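Local structure of malonyl CoA-acyl carrier protein transacylase (Clostridium perfringens, 3PTW) at residues A[26-31]-A[74-79]; A[134-139]-A[186-191]; A[217-222]-A[240-245]. The protein probably transfers malonyl groups from malonyl-CoA to acyl carrier protein, supplying extender units for fatty acid synthesis. One frame throughout, in Å; residues are numbered along the deposited sequence.

Contact 1. Residues A[26-31]-A[74-79]; sequences FEESKE and LTALDK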
# COMPACT_ATOMS: atom_id res chain seq x y z
N PHE A 26 8.44 20.70 9.49
CA PHE A 26 7.03 20.97 9.76
C PHE A 26 6.65 20.51 11.16
O PHE A 26 6.83 19.34 11.50
CB PHE A 26 6.15 20.34 8.67
CG PHE A 26 6.54 20.76 7.28
CD1 PHE A 26 6.26 22.05 6.83
CD2 PHE A 26 7.26 19.90 6.46
CE1 PHE A 26 6.66 22.46 5.56
CE2 PHE A 26 7.66 20.29 5.18
CZ PHE A 26 7.36 21.57 4.73
N GLU A 27 6.12 21.43 11.96
CA GLU A 27 5.78 21.14 13.36
C GLU A 27 4.74 20.05 13.47
O GLU A 27 4.85 19.19 14.32
CB GLU A 27 5.29 22.39 14.10
CG GLU A 27 6.42 23.27 14.64
CD GLU A 27 7.14 22.64 15.83
OE1 GLU A 27 6.46 22.11 16.74
OE2 GLU A 27 8.39 22.69 15.86
N GLU A 28 3.75 20.10 12.58
CA GLU A 28 2.68 19.11 12.52
C GLU A 28 3.18 17.71 12.13
O GLU A 28 2.53 16.72 12.44
CB GLU A 28 1.56 19.59 11.58
CG GLU A 28 1.94 19.74 10.10
CD GLU A 28 2.45 21.14 9.74
OE1 GLU A 28 2.92 21.87 10.64
OE2 GLU A 28 2.40 21.50 8.54
N SER A 29 4.32 17.64 11.45
CA SER A 29 4.91 16.35 11.09
C SER A 29 5.70 15.80 12.29
O SER A 29 5.65 14.60 12.59
CB SER A 29 5.80 16.48 9.85
OG SER A 29 5.05 16.93 8.73
N LYS A 30 6.42 16.70 12.96
CA LYS A 30 7.04 16.43 14.26
C LYS A 30 6.01 15.85 15.23
O LYS A 30 6.26 14.83 15.88
CB LYS A 30 7.66 17.73 14.82
CG LYS A 30 8.76 17.52 15.88
CD LYS A 30 9.43 18.84 16.35
CE LYS A 30 10.52 19.36 15.38
NZ LYS A 30 10.04 20.37 14.37
N GLU A 31 4.84 16.48 15.30
CA GLU A 31 3.79 16.09 16.24
C GLU A 31 3.26 14.68 15.94
O GLU A 31 2.94 13.92 16.86
CB GLU A 31 2.66 17.13 16.25
CG GLU A 31 1.47 16.81 17.15
CD GLU A 31 0.51 17.98 17.33
OE1 GLU A 31 -0.14 18.05 18.39
OE2 GLU A 31 0.41 18.84 16.41
N LEU A 74 1.29 13.71 4.98
CA LEU A 74 -0.09 14.10 4.73
C LEU A 74 -0.52 15.34 5.55
O LEU A 74 -1.20 16.23 5.02
CB LEU A 74 -1.02 12.94 5.05
CG LEU A 74 -2.53 13.24 5.06
CD1 LEU A 74 -3.02 13.68 3.68
CD2 LEU A 74 -3.31 12.03 5.56
N THR A 75 -0.16 15.36 6.84
CA THR A 75 -0.57 16.45 7.74
C THR A 75 -0.01 17.79 7.26
O THR A 75 -0.72 18.79 7.30
CB THR A 75 -0.10 16.20 9.22
OG1 THR A 75 -0.37 14.85 9.61
CG2 THR A 75 -0.85 17.11 10.18
N ALA A 76 1.24 17.79 6.83
CA ALA A 76 1.90 18.99 6.32
C ALA A 76 1.30 19.41 4.98
O ALA A 76 1.08 20.59 4.73
CB ALA A 76 3.39 18.76 6.18
N LEU A 77 1.04 18.43 4.12
CA LEU A 77 0.29 18.69 2.88
C LEU A 77 -1.05 19.37 3.20
O LEU A 77 -1.43 20.34 2.54
CB LEU A 77 0.09 17.41 2.09
CG LEU A 77 0.90 17.12 0.82
CD1 LEU A 77 2.16 17.96 0.67
CD2 LEU A 77 1.24 15.63 0.69
N ASP A 78 -1.72 18.88 4.23
CA ASP A 78 -3.04 19.39 4.63
C ASP A 78 -2.96 20.87 5.04
O ASP A 78 -3.74 21.68 4.55
CB ASP A 78 -3.64 18.53 5.75
CG ASP A 78 -5.10 18.84 6.03
OD1 ASP A 78 -5.95 18.77 5.12
OD2 ASP A 78 -5.41 19.14 7.19
N LYS A 79 -1.99 21.21 5.89
CA LYS A 79 -1.80 22.61 6.31
C LYS A 79 -1.48 23.53 5.12
O LYS A 79 -1.80 24.71 5.14
CB LYS A 79 -0.70 22.73 7.36
CG LYS A 79 -0.78 24.01 8.17
CD LYS A 79 0.55 24.35 8.81
CE LYS A 79 0.46 25.65 9.58
NZ LYS A 79 1.70 25.91 10.36
O HOH W 1 4.08 24.19 9.30
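Glu28 lies across the helix of 74-79 and touches three of its residues in turn. Its CB rests 3.7 Å from Thr75 CG2, and the two side chains run past each other in opposite directions. A turn about its CB-CG bond (chi2 -90°) then lays the carboxylate over the backbone of Ala76, with Glu28 OE2 3.4 Å from Ala76 CA. The same oxygen sits 3.4 Å from Lys79 CD, where the extended lysine crosses the glutamate at about a right angle. The opposite charges stop short of a salt bridge, with Glu28 OE1 4.2 Å from Lys79 NZ. A water bridges the two charged groups at the margin of the interface. It donates to Glu28 OE1 at 2.9 Å and accepts a bond of 3.1 Å from Lys79 NZ. Deeper in, Ala76 CB meets both Ser29 and Phe26: it touches Ser29 OG and lies over one face of the Phe26 ring, 3.9 Å from Phe26 CG. The axes of the short helical segments come within 8.4 Å, close to antiparallel at 150°, consistent with a small residue at their crossing. Hydroxyls are held from the second shell, Ser29 OG bonding to Ala72 O and Thr75 OG1 to Met71 O; the first of these bonds itself ties the two helices together. Phe26, the N-cap residue of helix 27-40, also meets the Phe22 ring of helix 20-25 and touches Leu298 and Leu301, so the start of helix 27-40 packs on both the C-terminal end of helix 59-79 and helix 298-315.

Contact 2. Residues A[134-139]-A[186-191]; sequences VLRMTP and GGRAIK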
# COMPACT_ATOMS: atom_id res chain seq x y z
N VAL A 134 5.51 -11.22 -12.16
CA VAL A 134 5.16 -11.79 -13.47
C VAL A 134 5.05 -10.64 -14.48
O VAL A 134 4.25 -9.72 -14.30
CB VAL A 134 3.84 -12.60 -13.42
CG1 VAL A 134 3.44 -13.11 -14.80
CG2 VAL A 134 3.96 -13.77 -12.45
N LEU A 135 5.87 -10.69 -15.53
CA LEU A 135 5.94 -9.61 -16.50
C LEU A 135 5.36 -10.02 -17.85
O LEU A 135 5.47 -11.18 -18.25
CB LEU A 135 7.39 -9.13 -16.67
CG LEU A 135 8.13 -8.55 -15.47
CD1 LEU A 135 9.48 -8.01 -15.91
CD2 LEU A 135 7.33 -7.45 -14.81
N ARG A 136 4.75 -9.05 -18.54
CA ARG A 136 4.29 -9.21 -19.93
C ARG A 136 3.22 -10.30 -20.11
O ARG A 136 3.22 -11.03 -21.12
CB ARG A 136 5.47 -9.50 -20.85
CG ARG A 136 5.52 -8.66 -22.12
CD ARG A 136 6.75 -7.75 -22.15
NE ARG A 136 7.95 -8.35 -21.54
CZ ARG A 136 8.57 -9.44 -22.00
NH1 ARG A 136 9.65 -9.89 -21.37
NH2 ARG A 136 8.12 -10.09 -23.07
N MET A 137 2.35 -10.43 -19.12
CA MET A 137 1.25 -11.38 -19.18
C MET A 137 -0.01 -10.65 -18.75
O MET A 137 0.01 -9.90 -17.78
CB MET A 137 1.47 -12.55 -18.22
CG MET A 137 2.84 -13.20 -18.24
SD MET A 137 2.84 -14.81 -19.02
CE MET A 137 1.62 -15.69 -18.05
N THR A 138 -1.11 -10.91 -19.46
CA THR A 138 -2.42 -10.42 -19.04
C THR A 138 -2.90 -11.26 -17.85
O THR A 138 -2.36 -12.36 -17.62
CB THR A 138 -3.46 -10.50 -20.18
OG1 THR A 138 -3.62 -11.87 -20.59
CG2 THR A 138 -3.02 -9.64 -21.39
N PRO A 139 -3.89 -10.76 -17.08
CA PRO A 139 -4.47 -11.57 -16.01
C PRO A 139 -4.94 -12.93 -16.52
O PRO A 139 -4.75 -13.95 -15.85
CB PRO A 139 -5.66 -10.74 -15.55
CG PRO A 139 -5.27 -9.32 -15.86
CD PRO A 139 -4.45 -9.38 -17.11
N GLY A 186 6.39 -17.16 -23.07
CA GLY A 186 6.90 -15.86 -23.50
C GLY A 186 6.81 -14.74 -22.49
O GLY A 186 7.12 -13.59 -22.80
N GLY A 187 6.36 -15.07 -21.28
CA GLY A 187 6.40 -14.13 -20.18
C GLY A 187 7.71 -14.26 -19.42
O GLY A 187 8.55 -15.11 -19.74
N ARG A 188 7.86 -13.43 -18.40
CA ARG A 188 9.04 -13.46 -17.54
C ARG A 188 8.57 -13.53 -16.11
O ARG A 188 7.55 -12.94 -15.75
CB ARG A 188 9.89 -12.20 -17.71
CG ARG A 188 10.77 -12.16 -18.95
CD ARG A 188 11.71 -10.95 -18.88
NE ARG A 188 12.50 -10.98 -17.65
CZ ARG A 188 12.80 -9.93 -16.91
NH1 ARG A 188 13.50 -10.09 -15.80
NH2 ARG A 188 12.40 -8.72 -17.25
N ALA A 189 9.32 -14.25 -15.29
CA ALA A 189 9.01 -14.41 -13.89
C ALA A 189 10.25 -14.14 -13.07
O ALA A 189 11.33 -14.65 -13.38
CB ALA A 189 8.48 -15.80 -13.62
N ILE A 190 10.11 -13.32 -12.03
CA ILE A 190 11.22 -13.04 -11.12
C ILE A 190 10.80 -13.46 -9.72
O ILE A 190 9.78 -13.00 -9.21
CB ILE A 190 11.58 -11.52 -11.06
CG1 ILE A 190 11.60 -10.90 -12.46
CG2 ILE A 190 12.93 -11.31 -10.31
CD1 ILE A 190 11.61 -9.37 -12.44
N LYS A 191 11.58 -14.33 -9.10
CA LYS A 191 11.35 -14.65 -7.70
C LYS A 191 11.69 -13.43 -6.86
O LYS A 191 12.82 -12.95 -6.88
CB LYS A 191 12.15 -15.88 -7.27
CG LYS A 191 11.76 -16.39 -5.89
CD LYS A 191 12.85 -17.28 -5.29
CE LYS A 191 12.56 -17.56 -3.81
NZ LYS A 191 13.36 -18.71 -3.30
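Arg188 and Leu135 face each other as an antiparallel hydrogen-bonded pair, and their side chains run alongside one another on the same face of the sheet. Leu135 N donates to Arg188 O at 2.8 Å in a nearly straight bond (176°); the return bond, from Arg188 N to Leu135 O, is longer at 3.3 Å. Outward from the backbone, Leu135 CB lies beside Arg188 CB. The turn about Arg188 CG-CD (chi3 56°) bends the chain short of its guanidinium, whose NH2 lies 3.3 Å from Leu135 CD1. The pair belongs to the small four-stranded antiparallel sheet of the acyl transferase domain, in which strand 188-191 forms an edge beside strand 129-135. Val134 and Ala189 occupy the other face, turned to Ile182 of helix 172-184. Arg136, just past the strand end, brings its guanidinium to the aliphatic part of Arg188: Arg136 NH1 approaches Arg188 CD at 3.4 Å, with that carbon at the edge of the group near its plane. The two guanidinium planes are 30° apart, with Arg136 NH1 4.8 Å from Arg188 NE. Met137, one residue further on, puts its SD 3.8 Å from Gly187 CA. Gly186, at positive phi, closes helix 172-184 as the C-prime residue of a Schellman motif.

Contact 3. Residues A[217-222]-A[240-245]; sequences ISINKL and NIIELL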
# COMPACT_ATOMS: atom_id res chain seq x y z
N ILE A 217 -11.24 -2.41 18.02
CA ILE A 217 -11.06 -0.95 17.91
C ILE A 217 -12.31 -0.26 17.37
O ILE A 217 -13.23 -0.90 16.87
CB ILE A 217 -9.75 -0.53 17.13
CG1 ILE A 217 -10.00 -0.34 15.62
CG2 ILE A 217 -8.56 -1.43 17.46
CD1 ILE A 217 -9.49 -1.43 14.73
N SER A 218 -12.33 1.06 17.48
CA SER A 218 -13.45 1.87 17.00
C SER A 218 -13.31 2.26 15.53
O SER A 218 -12.29 2.83 15.10
CB SER A 218 -13.65 3.10 17.89
OG SER A 218 -12.41 3.61 18.32
N ILE A 219 -14.33 1.92 14.75
CA ILE A 219 -14.33 2.19 13.33
C ILE A 219 -15.49 3.11 12.99
O ILE A 219 -16.64 2.82 13.30
CB ILE A 219 -14.37 0.87 12.50
CG1 ILE A 219 -13.00 0.18 12.57
CG2 ILE A 219 -14.73 1.14 11.04
CD1 ILE A 219 -13.06 -1.31 12.57
N ASN A 220 -15.16 4.24 12.36
CA ASN A 220 -16.14 5.27 12.03
C ASN A 220 -16.54 5.24 10.55
O ASN A 220 -15.91 4.55 9.73
CB ASN A 220 -15.57 6.65 12.35
CG ASN A 220 -15.08 6.76 13.78
OD1 ASN A 220 -15.87 6.72 14.72
ND2 ASN A 220 -13.76 6.90 13.95
N LYS A 221 -17.58 6.01 10.24
CA LYS A 221 -17.98 6.28 8.87
C LYS A 221 -16.82 6.92 8.09
O LYS A 221 -16.05 7.73 8.63
CB LYS A 221 -19.22 7.19 8.91
CG LYS A 221 -19.64 7.82 7.60
CD LYS A 221 -20.53 9.04 7.84
CE LYS A 221 -20.93 9.70 6.53
NZ LYS A 221 -19.79 10.39 5.88
N LEU A 222 -16.69 6.55 6.81
CA LEU A 222 -15.67 7.16 5.94
C LEU A 222 -16.11 8.52 5.45
O LEU A 222 -17.27 8.73 5.10
CB LEU A 222 -15.39 6.31 4.69
CG LEU A 222 -15.40 4.78 4.62
CD1 LEU A 222 -14.26 4.33 3.72
CD2 LEU A 222 -15.29 4.13 5.98
N ASN A 240 -18.84 -4.13 4.76
CA ASN A 240 -18.21 -4.42 6.04
C ASN A 240 -16.71 -4.13 6.01
O ASN A 240 -15.93 -4.87 5.40
CB ASN A 240 -18.47 -5.88 6.43
CG ASN A 240 -18.10 -6.17 7.87
OD1 ASN A 240 -16.96 -5.96 8.30
ND2 ASN A 240 -19.07 -6.65 8.62
N ILE A 241 -16.30 -3.05 6.66
CA ILE A 241 -14.91 -2.62 6.64
C ILE A 241 -13.94 -3.70 7.17
O ILE A 241 -12.96 -4.04 6.50
CB ILE A 241 -14.70 -1.27 7.35
CG1 ILE A 241 -15.36 -0.15 6.55
CG2 ILE A 241 -13.20 -0.96 7.54
CD1 ILE A 241 -15.44 1.16 7.29
N ILE A 242 -14.22 -4.21 8.36
CA ILE A 242 -13.42 -5.29 8.97
C ILE A 242 -13.18 -6.46 8.01
O ILE A 242 -12.07 -6.99 7.92
CB ILE A 242 -14.06 -5.78 10.30
CG1 ILE A 242 -13.97 -4.67 11.37
CG2 ILE A 242 -13.43 -7.10 10.78
CD1 ILE A 242 -15.17 -4.64 12.31
N GLU A 243 -14.22 -6.86 7.29
CA GLU A 243 -14.13 -8.01 6.39
C GLU A 243 -13.28 -7.71 5.17
O GLU A 243 -12.51 -8.55 4.73
CB GLU A 243 -15.52 -8.48 5.99
CG GLU A 243 -15.56 -9.46 4.84
CD GLU A 243 -16.87 -9.36 4.08
OE1 GLU A 243 -16.84 -8.87 2.92
OE2 GLU A 243 -17.93 -9.73 4.66
N LEU A 244 -13.45 -6.51 4.61
CA LEU A 244 -12.61 -6.07 3.49
C LEU A 244 -11.14 -5.95 3.87
O LEU A 244 -10.27 -6.08 3.02
CB LEU A 244 -13.13 -4.74 2.93
CG LEU A 244 -13.95 -4.76 1.63
CD1 LEU A 244 -14.63 -6.09 1.30
CD2 LEU A 244 -14.96 -3.65 1.65
N LEU A 245 -10.87 -5.71 5.15
CA LEU A 245 -9.51 -5.55 5.66
C LEU A 245 -8.96 -6.93 6.05
O LEU A 245 -7.76 -7.22 5.91
CB LEU A 245 -9.51 -4.60 6.85
CG LEU A 245 -8.90 -3.20 6.82
CD1 LEU A 245 -8.76 -2.58 5.43
CD2 LEU A 245 -9.65 -2.28 7.78
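Ile241 reaches from the first turn of its helix toward the extended loop 217-222, and its outermost carbon makes the contact. From CB, which branches off the helix facing the loop, CG2 stands anti to the backbone N while CG1 carries the chain outward (chi1 -68°, chi2 169°). Its tip, CD1, comes 3.8 Å from Ile219 CG2 and 3.2 Å from Leu222 CD2, the second a spacing so short that its exact value is doubtful. Against both partners Ile241 slides past in the opposite direction. The loop leads from helix 204-214 into strand 225-228 of the larger mixed sheet, and helix 241-248 follows that strand and the short strand 233-234, so the contact brings together the chain just before and just after this edge of the sheet. Ile219 extends its other branch to the next helical residue, CD1 lying 3.7 Å from Ile242 CG1. Ile242 packs in addition on Leu214 of helix 204-214, and Leu222 on Leu98 of helix 93-100. At the helix start Asn240 is the N-cap: its OD1 accepts from Glu243 N at 3.1 Å, with the donor above the amide carbonyl plane rather than on a lone pair.

Overall arrangement
The three contacts differ in burial and chemistry. Contact 1, between two helices, and contact 2, between two strands, are partly buried, whereas contact 3, a loop against a helix start, is a surface contact and covers the least area. Backbone hydrogen bonds define contact 2 alone; contact 1 combines a small apolar centre with a water-bridged charge pair, and contact 3 rests on aliphatic tips. No helix or strand is shared. Contact 2 belongs to the small antiparallel sheet and lies on the opposite side of the chain's centre from the other two, its centre about 40 Å from that of contact 1 and about 34 Å from that of contact 3; contacts 1 and 3 are nearer each other, about 25 Å between centres.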